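Local coordinates for protein oxidoreductase, FMN-binding (Shewanella oneidensis, PDB 2GQ9) that probably catalyses, as an FMN-dependent flavoprotein of the NADH:flavin oxidoreductase family, NAD(P)H-linked reduction of carbon-carbon double bonds, at residues Gln100-Gly105 against Glu179-Asn184. Sequence-based numbering, arbitrary orientation.
Sequences QLWHVG and ELHAAN. With FMN (flavin mononucleotide), chain C; HBA (p-hydroxybenzaldehyde), chain D.
Gln100 and Glu179 pair in parallel where the third and fourth strands of the eight-stranded TIM barrel reach the FMN. Backbone bonds set the register: Leu101 N donates to Glu179 O (2.8 Å), and His181 N to Leu101 O. Leu101 and Leu180 face outward, where their branched aliphatic chains suit the greasy cover of helices 153-172 and 212-225.

Inside the barrel, Gln100 suits the flavin because a primary amide both gives and accepts. Its chain runs fully extended, chi1 of -175° swinging CG opposite the backbone N, which brings the amide to the pyrimidine end: FMN N3 donates to Gln100 OE1, while Gln100 NE2 sends a nearly straight bond to FMN O2 (2.8 Å). Gln100 NE2 also donates to Glu179 OE1 (2.9 Å), a bent bond tilted from the amide plane; with the flavin pair, it probably fixes which way round the amide lies. A carboxylate suits position 179, its other oxygen bonding Tyr266 and His268.

His181 offers a flat ring with a polar edge: Gln100 NE2 and FMN O2 lie over one face toward the rim, the amide plane 19° from the ring's, while His181 NE2 and Asn184 ND2 grip HBA O4, the ligand's phenol oxygen. Replacing His181 with alanine would probably strip that oxygen of one partner and the Gln100 amide of its flat neighbour. Trp102's broad indole spans both rings, NE1 3.5 Å from His181 CD2 and CZ2 touching HBA C3.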
loop_
_atom_site.group_PDB
_atom_site.type_symbol
_atom_site.label_atom_id
_atom_site.label_comp_id
_atom_site.label_asym_id
_atom_site.label_seq_id
_atom_site.Cartn_x
_atom_site.Cartn_y
_atom_site.Cartn_z
ATOM N N GLN A 100 1.024 1.500 -5.827
ATOM C CA GLN A 100 0.772 2.098 -4.520
ATOM C C GLN A 100 1.598 3.367 -4.390
ATOM O O GLN A 100 2.818 3.305 -4.224
ATOM C CB GLN A 100 1.116 1.147 -3.363
ATOM C CG GLN A 100 0.721 1.775 -2.014
ATOM C CD GLN A 100 1.167 0.990 -0.808
ATOM O OE1 GLN A 100 2.356 0.761 -0.609
ATOM N NE2 GLN A 100 0.212 0.588 0.017
ATOM N N LEU A 101 0.927 4.517 -4.480
ATOM C CA LEU A 101 1.599 5.814 -4.391
ATOM C C LEU A 101 1.970 6.057 -2.942
ATOM O O LEU A 101 1.110 6.086 -2.061
ATOM C CB LEU A 101 0.692 6.919 -4.920
ATOM C CG LEU A 101 0.194 6.677 -6.344
ATOM C CD1 LEU A 101 -0.601 7.890 -6.789
ATOM C CD2 LEU A 101 1.370 6.423 -7.288
ATOM N N TRP A 102 3.263 6.264 -2.719
ATOM C CA TRP A 102 3.818 6.386 -1.379
ATOM C C TRP A 102 4.503 7.687 -0.982
ATOM O O TRP A 102 5.238 8.287 -1.770
ATOM C CB TRP A 102 4.835 5.252 -1.241
ATOM C CG TRP A 102 5.226 4.797 0.121
ATOM C CD1 TRP A 102 4.573 5.025 1.304
ATOM C CD2 TRP A 102 6.293 3.892 0.418
ATOM N NE1 TRP A 102 5.170 4.305 2.317
ATOM C CE2 TRP A 102 6.225 3.603 1.801
ATOM C CE3 TRP A 102 7.297 3.292 -0.353
ATOM C CZ2 TRP A 102 7.125 2.736 2.425
ATOM C CZ3 TRP A 102 8.191 2.429 0.267
ATOM C CH2 TRP A 102 8.098 2.158 1.642
ATOM N N HIS A 103 4.247 8.114 0.251
ATOM C CA HIS A 103 4.940 9.252 0.835
ATOM C C HIS A 103 5.042 8.853 2.295
ATOM O O HIS A 103 4.026 8.745 2.986
ATOM C CB HIS A 103 4.197 10.576 0.708
ATOM C CG HIS A 103 5.063 11.752 1.040
ATOM N ND1 HIS A 103 5.756 11.843 2.229
ATOM C CD2 HIS A 103 5.408 12.846 0.320
ATOM C CE1 HIS A 103 6.495 12.939 2.224
ATOM N NE2 HIS A 103 6.303 13.564 1.077
ATOM N N VAL A 104 6.268 8.598 2.744
ATOM C CA VAL A 104 6.522 8.150 4.108
ATOM C C VAL A 104 6.407 9.203 5.200
ATOM O O VAL A 104 6.408 8.864 6.382
ATOM C CB VAL A 104 7.929 7.519 4.230
ATOM C CG1 VAL A 104 8.079 6.373 3.231
ATOM C CG2 VAL A 104 8.995 8.577 3.987
ATOM N N GLY A 105 6.304 10.469 4.816
ATOM C CA GLY A 105 6.214 11.508 5.824
ATOM C C GLY A 105 7.428 11.457 6.738
ATOM O O GLY A 105 8.561 11.436 6.270
ATOM N N GLU A 179 -3.116 2.956 -5.788
ATOM C CA GLU A 179 -3.586 2.754 -4.422
ATOM C C GLU A 179 -2.905 3.809 -3.575
ATOM O O GLU A 179 -1.672 3.901 -3.542
ATOM C CB GLU A 179 -3.208 1.377 -3.869
ATOM C CG GLU A 179 -3.752 1.162 -2.447
ATOM C CD GLU A 179 -3.382 -0.185 -1.857
ATOM O OE1 GLU A 179 -2.364 -0.265 -1.135
ATOM O OE2 GLU A 179 -4.112 -1.162 -2.123
ATOM N N LEU A 180 -3.699 4.616 -2.888
ATOM C CA LEU A 180 -3.122 5.643 -2.044
ATOM C C LEU A 180 -2.697 4.996 -0.736
ATOM O O LEU A 180 -3.526 4.419 -0.038
ATOM C CB LEU A 180 -4.148 6.741 -1.768
ATOM C CG LEU A 180 -3.698 7.789 -0.749
ATOM C CD1 LEU A 180 -2.421 8.488 -1.226
ATOM C CD2 LEU A 180 -4.819 8.795 -0.573
ATOM N N HIS A 181 -1.411 5.078 -0.409
ATOM C CA HIS A 181 -0.939 4.495 0.837
ATOM C C HIS A 181 -1.229 5.487 1.956
ATOM O O HIS A 181 -0.467 6.431 2.169
ATOM C CB HIS A 181 0.568 4.213 0.803
ATOM C CG HIS A 181 1.028 3.301 1.906
ATOM N ND1 HIS A 181 0.241 3.006 2.999
ATOM C CD2 HIS A 181 2.171 2.589 2.063
ATOM C CE1 HIS A 181 0.878 2.150 3.781
ATOM N NE2 HIS A 181 2.050 1.880 3.236
ATOM N N ALA A 182 -2.333 5.280 2.664
ATOM C CA ALA A 182 -2.695 6.166 3.767
ATOM C C ALA A 182 -2.655 5.351 5.044
ATOM O O ALA A 182 -3.319 5.673 6.035
ATOM C CB ALA A 182 -4.088 6.738 3.547
ATOM N N ALA A 183 -1.842 4.301 5.016
ATOM C CA ALA A 183 -1.721 3.400 6.147
ATOM C C ALA A 183 -0.321 3.298 6.726
ATOM O O ALA A 183 0.586 4.066 6.398
ATOM C CB ALA A 183 -2.202 1.995 5.735
ATOM N N ASN A 184 -0.187 2.311 7.599
ATOM C CA ASN A 184 1.041 1.950 8.279
ATOM C C ASN A 184 1.951 3.059 8.782
ATOM O O ASN A 184 3.178 2.958 8.724
ATOM C CB ASN A 184 1.798 0.945 7.408
ATOM C CG ASN A 184 0.920 -0.246 7.045
ATOM O OD1 ASN A 184 -0.102 -0.483 7.693
ATOM N ND2 ASN A 184 1.309 -0.999 6.023
HETATM N N1 FMN C . 2.141 -2.645 3.038
HETATM C C2 FMN C . 1.969 -1.459 2.292
HETATM O O2 FMN C . 0.970 -0.811 2.359
HETATM N N3 FMN C . 3.041 -1.082 1.398
HETATM C C4 FMN C . 4.220 -1.748 1.207
HETATM O O4 FMN C . 5.096 -1.291 0.501
HETATM C C4A FMN C . 4.457 -2.931 2.069
HETATM N N5 FMN C . 5.713 -3.491 2.176
HETATM C C5A FMN C . 5.797 -4.714 2.794
HETATM C C6 FMN C . 7.069 -5.477 2.689
HETATM C C7 FMN C . 7.186 -6.832 3.198
HETATM C C7M FMN C . 8.479 -7.602 2.960
HETATM C C8 FMN C . 6.053 -7.408 3.916
HETATM C C8M FMN C . 6.082 -8.877 4.435
HETATM C C9 FMN C . 4.835 -6.642 4.062
HETATM C C9A FMN C . 4.693 -5.333 3.539
HETATM N N10 FMN C . 3.466 -4.544 3.546
HETATM C C10 FMN C . 3.285 -3.317 2.935
HETATM C "C1'" FMN C . 2.298 -5.100 4.332
HETATM C "C2'" FMN C . 1.527 -6.085 3.466
HETATM O "O2'" FMN C . 0.913 -5.474 2.326
HETATM C "C3'" FMN C . 0.448 -6.858 4.232
HETATM O "O3'" FMN C . -0.606 -5.964 4.640
HETATM C "C4'" FMN C . 1.012 -7.561 5.463
HETATM O "O4'" FMN C . 2.193 -8.358 5.125
HETATM C "C5'" FMN C . -0.005 -8.431 6.174
HETATM O "O5'" FMN C . -0.414 -9.567 5.339
HETATM P P FMN C . 0.182 -11.032 5.491
HETATM O O1P FMN C . 1.615 -11.035 5.071
HETATM O O2P FMN C . -0.052 -11.461 6.928
HETATM O O3P FMN C . -0.672 -11.877 4.513
HETATM C "C1'" HBA D . 8.500 -2.500 4.709
HETATM O "O1'" HBA D . 8.715 -3.451 5.433
HETATM C C1 HBA D . 7.175 -1.860 4.693
HETATM C C2 HBA D . 6.927 -0.749 3.831
HETATM C C3 HBA D . 5.679 -0.118 3.878
HETATM C C4 HBA D . 4.683 -0.580 4.771
HETATM C C5 HBA D . 4.880 -1.703 5.621
HETATM C C6 HBA D . 6.121 -2.332 5.543
HETATM O O4 HBA D . 3.420 -0.136 4.584
HETATM O O HOH W 1 1.203 7.527 0.284
HETATM O O HOH W 2 1.193 8.502 3.251
#